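Local coordinates for ABC-type transport system, molybdenum-specific extracellular solute-binding protein (Clostridium difficile, PDB 4KD5) that probably binds molybdate or tungstate outside the cell and delivers it to an ABC transporter for uptake, at residues M102-V115 with A155-V167. Sequence-based numbering, arbitrary orientation.
Sequences MKDLTTDKVKKIAV and AWVQSGNADVGFV. With SBT (2-butanol), chain I; FMT (formic acid), chain E.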
loop_
_atom_site.group_PDB
_atom_site.type_symbol
_atom_site.label_atom_id
_atom_site.label_comp_id
_atom_site.label_asym_id
_atom_site.label_seq_id
_atom_site.Cartn_x
_atom_site.Cartn_y
_atom_site.Cartn_z
HETATM N N MSE A 102 -43.291 -14.984 16.295
HETATM C CA MSE A 102 -42.699 -16.047 17.104
HETATM C C MSE A 102 -43.667 -16.588 18.150
HETATM O O MSE A 102 -43.590 -17.758 18.520
HETATM C CB MSE A 102 -41.418 -15.561 17.791
HETATM C CG MSE A 102 -40.241 -15.320 16.859
HETATM SE SE MSE A 102 -39.430 -16.946 16.161
HETATM C CE MSE A 102 -38.754 -17.646 17.839
ATOM N N LYS A 103 -44.568 -15.735 18.630
ATOM C CA LYS A 103 -45.580 -16.153 19.595
ATOM C C LYS A 103 -46.480 -17.238 19.009
ATOM O O LYS A 103 -46.982 -18.099 19.731
ATOM C CB LYS A 103 -46.417 -14.949 20.055
ATOM C CG LYS A 103 -46.345 -14.676 21.556
ATOM C CD LYS A 103 -46.835 -13.271 21.935
ATOM C CE LYS A 103 -48.349 -13.115 21.827
ATOM N NZ LYS A 103 -48.775 -12.589 20.501
ATOM N N ASP A 104 -46.660 -17.198 17.692
ATOM C CA ASP A 104 -47.531 -18.140 16.993
ATOM C C ASP A 104 -46.952 -19.554 16.885
ATOM O O ASP A 104 -47.628 -20.471 16.419
ATOM C CB ASP A 104 -47.874 -17.603 15.601
ATOM C CG ASP A 104 -48.663 -16.309 15.652
ATOM O OD1 ASP A 104 -49.409 -16.035 14.690
ATOM O OD2 ASP A 104 -48.539 -15.570 16.652
ATOM N N LEU A 105 -45.703 -19.728 17.310
ATOM C CA LEU A 105 -45.081 -21.052 17.325
ATOM C C LEU A 105 -45.768 -21.967 18.339
ATOM O O LEU A 105 -45.879 -23.173 18.133
ATOM C CB LEU A 105 -43.589 -20.960 17.656
ATOM C CG LEU A 105 -42.623 -20.294 16.682
ATOM C CD1 LEU A 105 -41.197 -20.398 17.196
ATOM C CD2 LEU A 105 -42.725 -20.943 15.324
ATOM N N THR A 106 -46.233 -21.376 19.435
ATOM C CA THR A 106 -46.821 -22.131 20.540
ATOM C C THR A 106 -48.303 -22.441 20.309
ATOM O O THR A 106 -48.858 -23.356 20.916
ATOM C CB THR A 106 -46.662 -21.375 21.861
ATOM O OG1 THR A 106 -45.490 -20.555 21.805
ATOM C CG2 THR A 106 -46.543 -22.343 23.018
ATOM N N THR A 107 -48.935 -21.668 19.430
ATOM C CA THR A 107 -50.362 -21.810 19.144
ATOM C C THR A 107 -50.646 -22.994 18.225
ATOM O O THR A 107 -49.727 -23.632 17.719
ATOM C CB THR A 107 -50.935 -20.529 18.504
ATOM O OG1 THR A 107 -50.653 -20.522 17.100
ATOM C CG2 THR A 107 -50.325 -19.298 19.144
ATOM N N ASP A 108 -51.929 -23.269 18.006
ATOM C CA ASP A 108 -52.352 -24.347 17.117
ATOM C C ASP A 108 -52.313 -23.917 15.654
ATOM O O ASP A 108 -52.559 -24.725 14.759
ATOM C CB ASP A 108 -53.765 -24.812 17.473
ATOM C CG ASP A 108 -53.786 -26.178 18.135
ATOM O OD1 ASP A 108 -53.932 -27.190 17.415
ATOM O OD2 ASP A 108 -53.666 -26.242 19.377
ATOM N N LYS A 109 -52.007 -22.646 15.415
ATOM C CA LYS A 109 -51.947 -22.117 14.056
ATOM C C LYS A 109 -50.832 -22.762 13.240
ATOM O O LYS A 109 -50.981 -22.983 12.036
ATOM C CB LYS A 109 -51.792 -20.594 14.080
ATOM C CG LYS A 109 -52.943 -19.897 14.784
ATOM C CD LYS A 109 -52.934 -18.391 14.566
ATOM C CE LYS A 109 -54.344 -17.819 14.728
ATOM N NZ LYS A 109 -54.372 -16.454 15.335
ATOM N N VAL A 110 -49.720 -23.069 13.899
ATOM C CA VAL A 110 -48.638 -23.794 13.243
ATOM C C VAL A 110 -48.563 -25.237 13.747
ATOM O O VAL A 110 -48.686 -25.504 14.943
ATOM C CB VAL A 110 -47.269 -23.056 13.354
ATOM C CG1 VAL A 110 -47.469 -21.553 13.227
ATOM C CG2 VAL A 110 -46.548 -23.394 14.647
ATOM N N LYS A 111 -48.397 -26.167 12.815
ATOM C CA LYS A 111 -48.349 -27.580 13.146
ATOM C C LYS A 111 -46.974 -28.144 12.822
ATOM O O LYS A 111 -46.493 -29.051 13.489
ATOM C CB LYS A 111 -49.443 -28.338 12.388
ATOM C CG LYS A 111 -50.859 -27.888 12.738
ATOM C CD LYS A 111 -51.913 -28.557 11.864
ATOM C CE LYS A 111 -53.324 -28.268 12.368
ATOM N NZ LYS A 111 -53.604 -26.814 12.505
ATOM N N LYS A 112 -46.340 -27.591 11.797
ATOM C CA LYS A 112 -45.055 -28.100 11.337
ATOM C C LYS A 112 -44.019 -26.985 11.181
ATOM O O LYS A 112 -44.167 -26.092 10.339
ATOM C CB LYS A 112 -45.241 -28.898 10.037
ATOM C CG LYS A 112 -46.245 -30.041 10.184
ATOM C CD LYS A 112 -46.443 -30.822 8.903
ATOM C CE LYS A 112 -45.170 -31.522 8.517
ATOM N NZ LYS A 112 -45.269 -32.186 7.192
ATOM N N ILE A 113 -42.987 -27.043 12.021
ATOM C CA ILE A 113 -41.893 -26.076 12.003
ATOM C C ILE A 113 -40.667 -26.678 11.314
ATOM O O ILE A 113 -40.081 -27.645 11.803
ATOM C CB ILE A 113 -41.515 -25.636 13.434
ATOM C CG1 ILE A 113 -42.714 -24.983 14.123
ATOM C CG2 ILE A 113 -40.332 -24.684 13.422
ATOM C CD1 ILE A 113 -42.469 -24.587 15.564
ATOM N N ALA A 114 -40.278 -26.104 10.178
ATOM C CA ALA A 114 -39.130 -26.612 9.424
ATOM C C ALA A 114 -37.825 -25.994 9.914
ATOM O O ALA A 114 -37.693 -24.770 9.968
ATOM C CB ALA A 114 -39.305 -26.352 7.945
ATOM N N VAL A 115 -36.858 -26.844 10.259
ATOM C CA VAL A 115 -35.516 -26.387 10.629
ATOM C C VAL A 115 -34.461 -27.285 9.994
ATOM O O VAL A 115 -34.754 -28.419 9.608
ATOM C CB VAL A 115 -35.292 -26.392 12.163
ATOM C CG1 VAL A 115 -36.239 -25.438 12.872
ATOM C CG2 VAL A 115 -35.436 -27.804 12.712
ATOM N N ALA A 155 -38.390 -24.767 0.503
ATOM C CA ALA A 155 -39.274 -25.513 -0.390
ATOM C C ALA A 155 -40.499 -26.061 0.337
ATOM O O ALA A 155 -41.613 -26.025 -0.194
ATOM C CB ALA A 155 -38.512 -26.633 -1.065
ATOM N N TRP A 156 -40.279 -26.579 1.546
ATOM C CA TRP A 156 -41.344 -27.113 2.392
ATOM C C TRP A 156 -42.327 -26.022 2.784
ATOM O O TRP A 156 -43.541 -26.228 2.776
ATOM C CB TRP A 156 -40.752 -27.723 3.668
ATOM C CG TRP A 156 -39.968 -28.978 3.452
ATOM C CD1 TRP A 156 -39.798 -29.650 2.277
ATOM C CD2 TRP A 156 -39.245 -29.720 4.453
ATOM N NE1 TRP A 156 -39.014 -30.763 2.484
ATOM C CE2 TRP A 156 -38.666 -30.825 3.796
ATOM C CE3 TRP A 156 -39.042 -29.551 5.820
ATOM C CZ2 TRP A 156 -37.887 -31.764 4.490
ATOM C CZ3 TRP A 156 -38.270 -30.484 6.497
ATOM C CH2 TRP A 156 -37.703 -31.575 5.831
ATOM N N VAL A 157 -41.784 -24.860 3.134
ATOM C CA VAL A 157 -42.581 -23.728 3.588
ATOM C C VAL A 157 -43.380 -23.126 2.432
ATOM O O VAL A 157 -44.534 -22.735 2.600
ATOM C CB VAL A 157 -41.687 -22.664 4.254
ATOM C CG1 VAL A 157 -42.490 -21.458 4.626
ATOM C CG2 VAL A 157 -41.016 -23.238 5.494
ATOM N N GLN A 158 -42.758 -23.070 1.259
ATOM C CA GLN A 158 -43.411 -22.588 0.042
ATOM C C GLN A 158 -44.576 -23.481 -0.366
ATOM O O GLN A 158 -45.603 -23.001 -0.837
ATOM C CB GLN A 158 -42.403 -22.533 -1.110
ATOM C CG GLN A 158 -41.928 -21.141 -1.492
ATOM C CD GLN A 158 -40.814 -21.169 -2.525
ATOM O OE1 GLN A 158 -39.664 -20.848 -2.222
ATOM N NE2 GLN A 158 -41.152 -21.550 -3.752
ATOM N N SER A 159 -44.400 -24.786 -0.184
ATOM C CA SER A 159 -45.384 -25.772 -0.616
ATOM C C SER A 159 -46.429 -26.042 0.458
ATOM O O SER A 159 -47.396 -26.767 0.218
ATOM C CB SER A 159 -44.698 -27.082 -1.006
ATOM O OG SER A 159 -44.085 -27.688 0.115
ATOM N N GLY A 160 -46.234 -25.472 1.644
ATOM C CA GLY A 160 -47.200 -25.615 2.720
ATOM C C GLY A 160 -47.001 -26.853 3.572
ATOM O O GLY A 160 -47.718 -27.061 4.554
ATOM N N ASN A 161 -46.030 -27.679 3.193
ATOM C CA ASN A 161 -45.705 -28.882 3.951
ATOM C C ASN A 161 -45.284 -28.543 5.374
ATOM O O ASN A 161 -45.517 -29.313 6.302
ATOM C CB ASN A 161 -44.605 -29.676 3.248
ATOM C CG ASN A 161 -45.138 -30.536 2.118
ATOM O OD1 ASN A 161 -45.446 -30.039 1.031
ATOM N ND2 ASN A 161 -45.239 -31.837 2.364
ATOM N N ALA A 162 -44.652 -27.386 5.533
ATOM C CA ALA A 162 -44.378 -26.835 6.853
ATOM C C ALA A 162 -45.030 -25.466 6.939
ATOM O O ALA A 162 -44.976 -24.692 5.981
ATOM C CB ALA A 162 -42.891 -26.728 7.089
ATOM N N ASP A 163 -45.638 -25.166 8.083
ATOM C CA ASP A 163 -46.300 -23.883 8.274
ATOM C C ASP A 163 -45.284 -22.750 8.350
ATOM O O ASP A 163 -45.444 -21.714 7.704
ATOM C CB ASP A 163 -47.158 -23.912 9.537
ATOM C CG ASP A 163 -48.169 -25.044 9.528
ATOM O OD1 ASP A 163 -48.734 -25.333 8.452
ATOM O OD2 ASP A 163 -48.394 -25.651 10.596
ATOM N N VAL A 164 -44.242 -22.953 9.150
ATOM C CA VAL A 164 -43.166 -21.974 9.266
ATOM C C VAL A 164 -41.795 -22.627 9.128
ATOM O O VAL A 164 -41.683 -23.854 9.080
ATOM C CB VAL A 164 -43.214 -21.205 10.599
ATOM C CG1 VAL A 164 -44.553 -20.542 10.778
ATOM C CG2 VAL A 164 -42.943 -22.150 11.758
ATOM N N GLY A 165 -40.754 -21.799 9.075
ATOM C CA GLY A 165 -39.393 -22.294 8.963
ATOM C C GLY A 165 -38.359 -21.362 9.566
ATOM O O GLY A 165 -38.628 -20.179 9.793
ATOM N N PHE A 166 -37.173 -21.902 9.836
ATOM C CA PHE A 166 -36.054 -21.097 10.318
ATOM C C PHE A 166 -34.941 -21.084 9.280
ATOM O O PHE A 166 -34.513 -22.134 8.796
ATOM C CB PHE A 166 -35.538 -21.617 11.661
ATOM C CG PHE A 166 -36.346 -21.152 12.837
ATOM C CD1 PHE A 166 -36.094 -19.919 13.416
ATOM C CD2 PHE A 166 -37.360 -21.941 13.359
ATOM C CE1 PHE A 166 -36.836 -19.479 14.499
ATOM C CE2 PHE A 166 -38.107 -21.505 14.443
ATOM C CZ PHE A 166 -37.843 -20.274 15.013
ATOM N N VAL A 167 -34.473 -19.889 8.943
ATOM C CA VAL A 167 -33.593 -19.720 7.798
ATOM C C VAL A 167 -32.791 -18.421 7.946
ATOM O O VAL A 167 -33.165 -17.562 8.738
ATOM C CB VAL A 167 -34.438 -19.746 6.503
ATOM C CG1 VAL A 167 -34.599 -18.355 5.926
ATOM C CG2 VAL A 167 -33.844 -20.687 5.483
HETATM C C1 SBT I . -53.266 -22.497 22.149
HETATM C C2 SBT I . -54.391 -22.269 21.149
HETATM C C3 SBT I . -54.155 -21.009 20.328
HETATM C C4 SBT I . -54.044 -19.796 21.225
HETATM O OH SBT I . -54.477 -23.393 20.271
HETATM C C FMT E . -42.817 -12.075 19.536
HETATM O O1 FMT E . -41.643 -12.413 19.390
HETATM O O2 FMT E . -43.729 -12.407 18.780
#
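With CG of F166 anti to its carbonyl carbon (chi1 -81°), the phenyl ring lies alongside I113 and V115 and reaches the bent chain of M102, a selenomethionine folded at chi2 and chi3 (-72° and -66°). SE of M102 sits 3.9 Å from CZ of F166, an oblique Met-aromatic contact, while CE of M102 meets the ring edge in plane. CD1 of L105 and CG2 of I113 share that edge, and CG1 of V115 lies 3.7 Å from CD2 of F166. V164 continues this apolar face, its CG2 touching CG1 of I113 (3.7 Å) and CD2 of L105. Strands 113-115 and 164-167 run parallel, joined by a nearly straight hydrogen bond from A114 N to V164 O and a more bent one from F166 N to A114 O (both 2.9 Å). In this periplasmic-binding-protein fold, strand 144-147 pairs in parallel along the other edge of strand 113-116, and G165 makes a backbone hydrogen bond with I92 of strand 82-94. F166 lies near A123, a predicted molybdate-site residue. Across the sheet, where G165 has no side chain, CB of A114 packs against CB of A162 (3.7 Å) and CE3 at the W156 indole edge (3.8 Å).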